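Local coordinates for aldehyde dehydrogenase 12 (Zea mays, PDB 6D97), which probably catalyses the NAD-dependent oxidation of L-glutamate gamma-semialdehyde to glutamate, the last step of proline catabolism in plants, at residues R106-G111 against C160-R165; A131-R136 against S228-Q233; S329-L334 against P436-T441. One frame throughout, in Å; residues are numbered along the deposited sequence.

Contact 1: residues R106-G111 against C160-R165; sequences RYLMYG and CGDQVR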
loop_
_atom_site.group_PDB
_atom_site.type_symbol
_atom_site.label_atom_id
_atom_site.label_comp_id
_atom_site.label_asym_id
_atom_site.label_seq_id
_atom_site.Cartn_x
_atom_site.Cartn_y
_atom_site.Cartn_z
ATOM N N ARG A 106 6.332 -21.423 -8.789
ATOM C CA ARG A 106 7.641 -21.318 -8.154
ATOM C C ARG A 106 7.613 -20.385 -6.948
ATOM O O ARG A 106 8.420 -20.553 -6.026
ATOM C CB ARG A 106 8.690 -20.855 -9.164
ATOM C CG ARG A 106 9.162 -21.950 -10.105
ATOM C CD ARG A 106 10.183 -21.422 -11.107
ATOM N NE ARG A 106 11.269 -20.673 -10.471
ATOM C CZ ARG A 106 12.375 -21.216 -9.971
ATOM N NH1 ARG A 106 12.555 -22.528 -10.020
ATOM N NH2 ARG A 106 13.301 -20.444 -9.419
ATOM N N TYR A 107 6.711 -19.396 -6.938
ATOM C CA TYR A 107 6.509 -18.606 -5.726
ATOM C C TYR A 107 6.059 -19.490 -4.574
ATOM O O TYR A 107 6.525 -19.331 -3.438
ATOM C CB TYR A 107 5.472 -17.508 -5.956
ATOM C CG TYR A 107 5.874 -16.402 -6.898
ATOM C CD1 TYR A 107 6.857 -15.483 -6.550
ATOM C CD2 TYR A 107 5.233 -16.252 -8.121
ATOM C CE1 TYR A 107 7.204 -14.461 -7.407
ATOM C CE2 TYR A 107 5.576 -15.241 -8.988
ATOM C CZ TYR A 107 6.562 -14.349 -8.628
ATOM O OH TYR A 107 6.906 -13.329 -9.482
ATOM N N LEU A 108 5.147 -20.427 -4.847
ATOM C CA LEU A 108 4.667 -21.329 -3.806
ATOM C C LEU A 108 5.765 -22.270 -3.337
ATOM O O LEU A 108 5.852 -22.581 -2.143
ATOM C CB LEU A 108 3.469 -22.125 -4.318
ATOM C CG LEU A 108 2.314 -21.235 -4.762
ATOM C CD1 LEU A 108 1.065 -22.054 -5.069
ATOM C CD2 LEU A 108 2.058 -20.198 -3.688
ATOM N N MET A 109 6.600 -22.742 -4.267
ATOM C CA MET A 109 7.697 -23.637 -3.913
ATOM C C MET A 109 8.645 -22.979 -2.926
ATOM O O MET A 109 9.113 -23.616 -1.978
ATOM C CB MET A 109 8.458 -24.053 -5.172
ATOM C CG MET A 109 9.647 -24.972 -4.930
ATOM S SD MET A 109 10.529 -25.306 -6.469
ATOM C CE MET A 109 11.286 -23.716 -6.799
ATOM N N TYR A 110 8.942 -21.700 -3.131
ATOM C CA TYR A 110 9.877 -21.049 -2.230
ATOM C C TYR A 110 9.224 -20.703 -0.903
ATOM O O TYR A 110 9.921 -20.548 0.107
ATOM C CB TYR A 110 10.473 -19.822 -2.899
ATOM C CG TYR A 110 11.709 -20.181 -3.667
ATOM C CD1 TYR A 110 12.916 -20.364 -3.011
ATOM C CD2 TYR A 110 11.670 -20.378 -5.035
ATOM C CE1 TYR A 110 14.054 -20.708 -3.695
ATOM C CE2 TYR A 110 12.802 -20.719 -5.731
ATOM C CZ TYR A 110 13.990 -20.884 -5.058
ATOM O OH TYR A 110 15.120 -21.229 -5.758
ATOM N N GLY A 111 7.897 -20.574 -0.881
ATOM C CA GLY A 111 7.204 -20.572 0.394
ATOM C C GLY A 111 7.436 -21.862 1.155
ATOM O O GLY A 111 7.721 -21.850 2.355
ATOM N N CYS A 160 7.030 -18.027 4.549
ATOM C CA CYS A 160 6.370 -19.313 4.420
ATOM C C CYS A 160 5.022 -19.140 3.724
ATOM O O CYS A 160 4.524 -18.025 3.542
ATOM C CB CYS A 160 6.176 -19.960 5.792
ATOM S SG CYS A 160 7.686 -20.192 6.757
ATOM N N GLY A 161 4.432 -20.268 3.336
ATOM C CA GLY A 161 3.111 -20.253 2.725
ATOM C C GLY A 161 3.062 -19.391 1.478
ATOM O O GLY A 161 3.807 -19.599 0.515
ATOM N N ASP A 162 2.169 -18.403 1.498
ATOM C CA ASP A 162 1.933 -17.528 0.356
ATOM C C ASP A 162 2.788 -16.267 0.376
ATOM O O ASP A 162 2.651 -15.434 -0.528
ATOM C CB ASP A 162 0.455 -17.119 0.293
ATOM C CG ASP A 162 -0.473 -18.283 0.001
ATOM O OD1 ASP A 162 -0.296 -18.953 -1.037
ATOM O OD2 ASP A 162 -1.388 -18.524 0.816
ATOM N N GLN A 163 3.661 -16.095 1.371
ATOM C CA GLN A 163 4.310 -14.799 1.550
ATOM C C GLN A 163 5.321 -14.477 0.454
ATOM O O GLN A 163 5.593 -13.296 0.213
ATOM C CB GLN A 163 4.973 -14.722 2.929
ATOM C CG GLN A 163 3.974 -14.639 4.089
ATOM C CD GLN A 163 3.137 -13.357 4.085
ATOM O OE1 GLN A 163 3.373 -12.441 3.296
ATOM N NE2 GLN A 163 2.155 -13.294 4.978
ATOM N N VAL A 164 5.878 -15.483 -0.217
ATOM C CA VAL A 164 6.709 -15.213 -1.387
ATOM C C VAL A 164 5.843 -14.791 -2.562
ATOM O O VAL A 164 6.143 -13.814 -3.259
ATOM C CB VAL A 164 7.562 -16.445 -1.728
ATOM C CG1 VAL A 164 8.321 -16.213 -3.022
ATOM C CG2 VAL A 164 8.513 -16.730 -0.591
ATOM N N ARG A 165 4.760 -15.538 -2.791
ATOM C CA ARG A 165 3.719 -15.162 -3.736
ATOM C C ARG A 165 3.281 -13.714 -3.526
ATOM O O ARG A 165 3.159 -12.941 -4.481
ATOM C CB ARG A 165 2.543 -16.135 -3.571
ATOM C CG ARG A 165 1.436 -16.027 -4.600
ATOM C CD ARG A 165 0.062 -16.220 -3.957
ATOM N NE ARG A 165 -0.206 -17.573 -3.475
ATOM C CZ ARG A 165 -0.827 -18.508 -4.185
ATOM N NH1 ARG A 165 -1.231 -18.241 -5.419
ATOM N NH2 ARG A 165 -1.038 -19.709 -3.661
HETATM O O HOH W 1 4.671 -18.139 -1.460
HETATM O O HOH W 2 3.571 -22.344 -0.476
#
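L108 lies over one face of the R165 guanidinium, its CD2 methyl 3.1 Å from R165 NH2 and its CG displaced toward the rim of the group. With CG anti to the backbone N (chi1 -172°), the R165 chain bends at its second and third torsions and brings the guanidinium back to D162. NE and NH2 grip it side-on, both in a salt bridge to the single oxygen OD1: NH2 meets OD1 nearly along the C-O bond, whereas NE comes from above the carboxylate plane, each at 2.8 Å. This double grip would restrain the rotation of the flat group under the leucine. V164 points toward helix 106-111. Its CG1 meets the Y107 ring in plane at the edge, 3.9 Å from CD1, and its CG2 reaches the backbone at G111 N. The CB of Y107 rests 3.7 Å from R165 CA. One turn further along the helix, the backbones come close at G111, whose CA-H points at G161 O; a CB on G111 would collide with that oxygen. A bridging water donates to Y107 O and, at 2.6 Å, to G161 O, and accepts from R165 N, joining the helix to the type II' turn C160-Q163. D162 OD2 is bonded to Q499 of the second subunit and the R165 guanidinium to N176 of the third, so the contact lies where subunits of the tetramer meet. The turn leads into the short helix 163-167 and docks against helix 105-121. Y110 and V164 also touch helix 203-214, both meeting Y214.

Contact 2: residues A131-R136 against S228-Q233; sequences AKLIQR and SIVMEQ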
loop_
_atom_site.group_PDB
_atom_site.type_symbol
_atom_site.label_atom_id
_atom_site.label_comp_id
_atom_site.label_asym_id
_atom_site.label_seq_id
_atom_site.Cartn_x
_atom_site.Cartn_y
_atom_site.Cartn_z
ATOM N N ALA A 131 25.866 -21.516 14.854
ATOM C CA ALA A 131 26.494 -20.545 15.743
ATOM C C ALA A 131 27.959 -20.885 15.979
ATOM O O ALA A 131 28.825 -20.003 15.943
ATOM C CB ALA A 131 25.737 -20.480 17.067
ATOM N N LYS A 132 28.257 -22.165 16.215
ATOM C CA LYS A 132 29.640 -22.572 16.441
ATOM C C LYS A 132 30.473 -22.430 15.177
ATOM O O LYS A 132 31.621 -21.981 15.239
ATOM C CB LYS A 132 29.691 -24.012 16.945
ATOM C CG LYS A 132 30.026 -24.140 18.416
ATOM C CD LYS A 132 28.846 -24.689 19.187
ATOM C CE LYS A 132 29.234 -25.018 20.619
ATOM N NZ LYS A 132 28.420 -26.133 21.177
ATOM N N LEU A 133 29.921 -22.817 14.026
ATOM C CA LEU A 133 30.657 -22.690 12.774
ATOM C C LEU A 133 30.972 -21.232 12.465
ATOM O O LEU A 133 32.073 -20.914 12.002
ATOM C CB LEU A 133 29.868 -23.324 11.631
ATOM C CG LEU A 133 30.644 -23.552 10.336
ATOM C CD1 LEU A 133 31.913 -24.324 10.599
ATOM C CD2 LEU A 133 29.779 -24.299 9.342
ATOM N N ILE A 134 30.011 -20.336 12.705
ATOM C CA ILE A 134 30.245 -18.904 12.524
ATOM C C ILE A 134 31.405 -18.448 13.398
ATOM O O ILE A 134 32.295 -17.710 12.956
ATOM C CB ILE A 134 28.963 -18.109 12.838
ATOM C CG1 ILE A 134 27.931 -18.295 11.726
ATOM C CG2 ILE A 134 29.271 -16.632 13.051
ATOM C CD1 ILE A 134 26.564 -17.748 12.080
ATOM N N GLN A 135 31.410 -18.897 14.657
ATOM C CA GLN A 135 32.453 -18.512 15.603
ATOM C C GLN A 135 33.843 -18.899 15.124
ATOM O O GLN A 135 34.804 -18.161 15.359
ATOM C CB GLN A 135 32.194 -19.159 16.961
ATOM C CG GLN A 135 31.274 -18.399 17.876
ATOM C CD GLN A 135 31.278 -18.967 19.278
ATOM O OE1 GLN A 135 30.777 -20.063 19.517
ATOM N NE2 GLN A 135 31.852 -18.225 20.213
ATOM N N ARG A 136 33.977 -20.052 14.470
ATOM C CA ARG A 136 35.309 -20.518 14.097
ATOM C C ARG A 136 35.926 -19.675 12.990
ATOM O O ARG A 136 37.145 -19.511 12.947
ATOM C CB ARG A 136 35.265 -21.989 13.678
ATOM C CG ARG A 136 34.859 -22.992 14.761
ATOM C CD ARG A 136 35.790 -22.977 15.966
ATOM N NE ARG A 136 37.195 -23.111 15.592
ATOM C CZ ARG A 136 37.815 -24.266 15.378
ATOM N NH1 ARG A 136 37.163 -25.411 15.496
ATOM N NH2 ARG A 136 39.095 -24.274 15.039
ATOM N N SER A 228 33.260 -18.587 3.967
ATOM C CA SER A 228 32.264 -19.141 3.056
ATOM C C SER A 228 31.827 -20.547 3.436
ATOM O O SER A 228 30.878 -21.062 2.834
ATOM C CB SER A 228 32.797 -19.147 1.622
ATOM O OG SER A 228 33.973 -19.930 1.509
ATOM N N ILE A 229 32.496 -21.179 4.406
ATOM C CA ILE A 229 32.096 -22.513 4.840
ATOM C C ILE A 229 30.684 -22.488 5.399
ATOM O O ILE A 229 29.939 -23.467 5.276
ATOM C CB ILE A 229 33.107 -23.072 5.867
ATOM C CG1 ILE A 229 32.895 -24.573 6.069
ATOM C CG2 ILE A 229 33.003 -22.338 7.202
ATOM C CD1 ILE A 229 34.070 -25.277 6.738
ATOM N N VAL A 230 30.279 -21.359 5.985
ATOM C CA VAL A 230 28.974 -21.274 6.632
ATOM C C VAL A 230 27.864 -21.366 5.594
ATOM O O VAL A 230 26.965 -22.210 5.690
ATOM C CB VAL A 230 28.863 -19.979 7.453
ATOM C CG1 VAL A 230 27.460 -19.836 8.020
ATOM C CG2 VAL A 230 29.902 -19.975 8.560
ATOM N N MET A 231 27.915 -20.497 4.580
ATOM C CA MET A 231 26.897 -20.539 3.536
ATOM C C MET A 231 26.952 -21.839 2.754
ATOM O O MET A 231 25.927 -22.287 2.231
ATOM C CB MET A 231 27.046 -19.353 2.587
ATOM C CG MET A 231 26.228 -18.156 2.993
ATOM S SD MET A 231 24.514 -18.534 3.417
ATOM C CE MET A 231 23.843 -18.922 1.805
ATOM N N GLU A 232 28.129 -22.460 2.659
ATOM C CA GLU A 232 28.218 -23.758 2.004
ATOM C C GLU A 232 27.369 -24.787 2.739
ATOM O O GLU A 232 26.601 -25.534 2.122
ATOM C CB GLU A 232 29.677 -24.208 1.927
ATOM C CG GLU A 232 29.951 -25.194 0.805
ATOM C CD GLU A 232 30.543 -26.497 1.292
ATOM O OE1 GLU A 232 31.588 -26.912 0.752
ATOM O OE2 GLU A 232 29.964 -27.107 2.214
ATOM N N GLN A 233 27.479 -24.819 4.069
ATOM C CA GLN A 233 26.623 -25.689 4.871
ATOM C C GLN A 233 25.162 -25.275 4.764
ATOM O O GLN A 233 24.271 -26.129 4.705
ATOM C CB GLN A 233 27.081 -25.672 6.329
ATOM C CG GLN A 233 28.522 -26.107 6.519
ATOM C CD GLN A 233 28.771 -27.515 6.019
ATOM O OE1 GLN A 233 28.164 -28.473 6.496
ATOM N NE2 GLN A 233 29.662 -27.648 5.046
#
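L133 carries most of the apolar packing between two helices, lying against I229, V230 and Q233. Its CG lies 4.1 Å from the CG2 methyls of both I229 and V230, the leucine crossing the first side chain at about a right angle and sliding past the second in the opposite direction. CD2 meets the aliphatic part of Q233, at CG, at 3.6 Å. With CG anti to the backbone N (chi1 -167°), the chain reaches across to the other helix, and chi2 (53°) sets its two methyls. A second apolar pair lies alongside, where I134 CG1 faces both methyls of V230, the nearer being CG1 at 4.0 Å. Among the polar groups, Q233 bends at its second torsion and its OE1 accepts from the backbone N of T31. The backbones remain well apart: the axes of segments 131-136 and 229-233 approach to 9.9 Å and run roughly antiparallel, at 155°. Helix 229-240 links strands 218-223 and 249-251, adjacent and parallel in the five-stranded sheet, and so forms the helix of a beta-alpha-beta unit in the Rossmann-type NAD-binding domain, with helix 124-137 packed on it; V230 lies about 9 Å from the NAD-binding T196, side chain to side chain.

Contact 3: residues S329-L334 against P436-T441; sequences SAQSVL and PFQVVT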
loop_
_atom_site.group_PDB
_atom_site.type_symbol
_atom_site.label_atom_id
_atom_site.label_comp_id
_atom_site.label_asym_id
_atom_site.label_seq_id
_atom_site.Cartn_x
_atom_site.Cartn_y
_atom_site.Cartn_z
ATOM N N SER A 329 27.506 -1.667 11.334
ATOM C CA SER A 329 26.648 -0.803 12.131
ATOM C C SER A 329 27.290 -0.362 13.441
ATOM O O SER A 329 26.631 0.310 14.240
ATOM C CB SER A 329 25.321 -1.513 12.426
ATOM O OG SER A 329 25.529 -2.739 13.110
ATOM N N ALA A 330 28.557 -0.700 13.670
ATOM C CA ALA A 330 29.170 -0.481 14.973
ATOM C C ALA A 330 29.354 1.007 15.263
ATOM O O ALA A 330 29.582 1.823 14.364
ATOM C CB ALA A 330 30.514 -1.204 15.060
ATOM N N GLN A 331 29.239 1.350 16.545
ATOM C CA GLN A 331 29.420 2.719 17.019
ATOM C C GLN A 331 30.876 3.136 16.835
ATOM O O GLN A 331 31.773 2.594 17.489
ATOM C CB GLN A 331 28.998 2.807 18.483
ATOM C CG GLN A 331 29.337 4.112 19.181
ATOM C CD GLN A 331 28.701 4.204 20.558
ATOM O OE1 GLN A 331 27.525 3.884 20.728
ATOM N NE2 GLN A 331 29.479 4.630 21.550
ATOM N N SER A 332 31.116 4.094 15.938
ATOM C CA SER A 332 32.463 4.578 15.667
ATOM C C SER A 332 32.748 5.954 16.248
ATOM O O SER A 332 33.921 6.300 16.420
ATOM C CB SER A 332 32.725 4.618 14.154
ATOM O OG SER A 332 32.806 3.311 13.609
ATOM N N VAL A 333 31.722 6.745 16.543
ATOM C CA VAL A 333 31.922 8.036 17.188
ATOM C C VAL A 333 30.748 8.295 18.124
ATOM O O VAL A 333 29.613 7.893 17.850
ATOM C CB VAL A 333 32.098 9.169 16.152
ATOM C CG1 VAL A 333 30.871 9.294 15.287
ATOM C CG2 VAL A 333 32.415 10.494 16.846
ATOM N N LEU A 334 31.038 8.959 19.243
ATOM C CA LEU A 334 30.048 9.282 20.262
ATOM C C LEU A 334 30.105 10.778 20.538
ATOM O O LEU A 334 31.123 11.279 21.025
ATOM C CB LEU A 334 30.305 8.481 21.545
ATOM C CG LEU A 334 29.329 8.629 22.715
ATOM C CD1 LEU A 334 27.962 8.110 22.321
ATOM C CD2 LEU A 334 29.837 7.889 23.939
ATOM N N PRO A 436 37.698 -2.869 17.271
ATOM C CA PRO A 436 37.117 -2.345 18.530
ATOM C C PRO A 436 37.715 -0.980 18.888
ATOM O O PRO A 436 38.624 -0.843 19.714
ATOM C CB PRO A 436 37.490 -3.428 19.546
ATOM C CG PRO A 436 38.681 -4.217 18.914
ATOM C CD PRO A 436 38.889 -3.702 17.510
ATOM N N PHE A 437 37.171 0.063 18.265
ATOM C CA PHE A 437 37.776 1.389 18.342
ATOM C C PHE A 437 36.701 2.426 18.059
ATOM O O PHE A 437 35.973 2.315 17.063
ATOM C CB PHE A 437 38.944 1.545 17.356
ATOM C CG PHE A 437 39.686 2.853 17.481
ATOM C CD1 PHE A 437 39.216 4.000 16.864
ATOM C CD2 PHE A 437 40.844 2.945 18.237
ATOM C CE1 PHE A 437 39.891 5.210 16.997
ATOM C CE2 PHE A 437 41.516 4.163 18.365
ATOM C CZ PHE A 437 41.033 5.284 17.749
ATOM N N GLN A 438 36.624 3.451 18.904
ATOM C CA GLN A 438 35.674 4.529 18.700
ATOM C C GLN A 438 36.306 5.847 19.129
ATOM O O GLN A 438 37.235 5.884 19.941
ATOM C CB GLN A 438 34.376 4.312 19.499
ATOM C CG GLN A 438 34.581 4.173 20.999
ATOM C CD GLN A 438 33.277 4.190 21.754
ATOM O OE1 GLN A 438 32.346 4.908 21.399
ATOM N NE2 GLN A 438 33.214 3.432 22.820
ATOM N N VAL A 439 35.763 6.940 18.599
ATOM C CA VAL A 439 36.123 8.287 19.016
ATOM C C VAL A 439 34.980 8.838 19.862
ATOM O O VAL A 439 33.801 8.667 19.526
ATOM C CB VAL A 439 36.422 9.198 17.813
ATOM C CG1 VAL A 439 36.713 10.625 18.257
ATOM C CG2 VAL A 439 37.587 8.630 17.008
ATOM N N VAL A 440 35.325 9.475 20.977
ATOM C CA VAL A 440 34.361 10.138 21.843
ATOM C C VAL A 440 34.656 11.634 21.813
ATOM O O VAL A 440 35.823 12.056 21.781
ATOM C CB VAL A 440 34.418 9.595 23.281
ATOM C CG1 VAL A 440 33.479 10.351 24.191
ATOM C CG2 VAL A 440 34.095 8.110 23.288
ATOM N N THR A 441 33.597 12.441 21.794
ATOM C CA THR A 441 33.736 13.885 21.862
ATOM C C THR A 441 32.577 14.458 22.667
ATOM O O THR A 441 31.619 13.762 23.025
ATOM C CB THR A 441 33.787 14.511 20.464
ATOM O OG1 THR A 441 34.316 15.838 20.567
ATOM C CG2 THR A 441 32.409 14.567 19.839
#
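Q331 and Q438 meet through their amides, NE2 of Q331 giving a nearly straight hydrogen bond of 2.9 Å to OE1 of Q438. The acceptor lies close to the plane of the Q331 amide, but the two amide planes are turned 60° apart, and the donor is tilted from the carbonyl plane of Q438. Next to this pair the backbones bond in parallel register: V439 N reaches S332 O at 2.9 Å, L334 N binds V439 O at 2.8 Å, and T441 N binds L334 O at 2.8 Å. V333 lies beside V439 on one face of the sheet, and L334 beside V440 on the other, with L334 CB and V440 CG2 4.2 Å apart. These are neighbouring strands of the mixed seven-stranded sheet that in this family forms the core of the catalytic domain, strand 437-443 lying between 411-414 and 331-337. In the second shell, K300 of strand 298-302 donates to Q331 OE1, and Q438 NE2 bonds to the hydroxyl of Y321, so each amide is held at both ends. A leucine in place of Q331 would probably leave Q438 OE1 without this donor and K300 without this acceptor. On the V439 face, helix 371-382 packs against F437 and V439 through L381.

How the contacts relate
Following the chain from the N terminus, contact 1 opens on helix 105-121 and contact 2 on the next helix, 124-137. Contact 1 closes at 160-165 after 48 intervening residues, most of them helical; contact 2 closes only at 228-233, after the chain has entered the parallel NAD-binding sheet. The two loops therefore cross, and consecutive helices are tied to different partners, one to a turn at a subunit interface, the other to a helix of the Rossmann-type domain. Contact 3 follows in series, bringing strands 331-337 and 437-443 together across 101 residues within the mixed sheet. Its centre lies about 41 Å from that of contact 1, across the chain's centre.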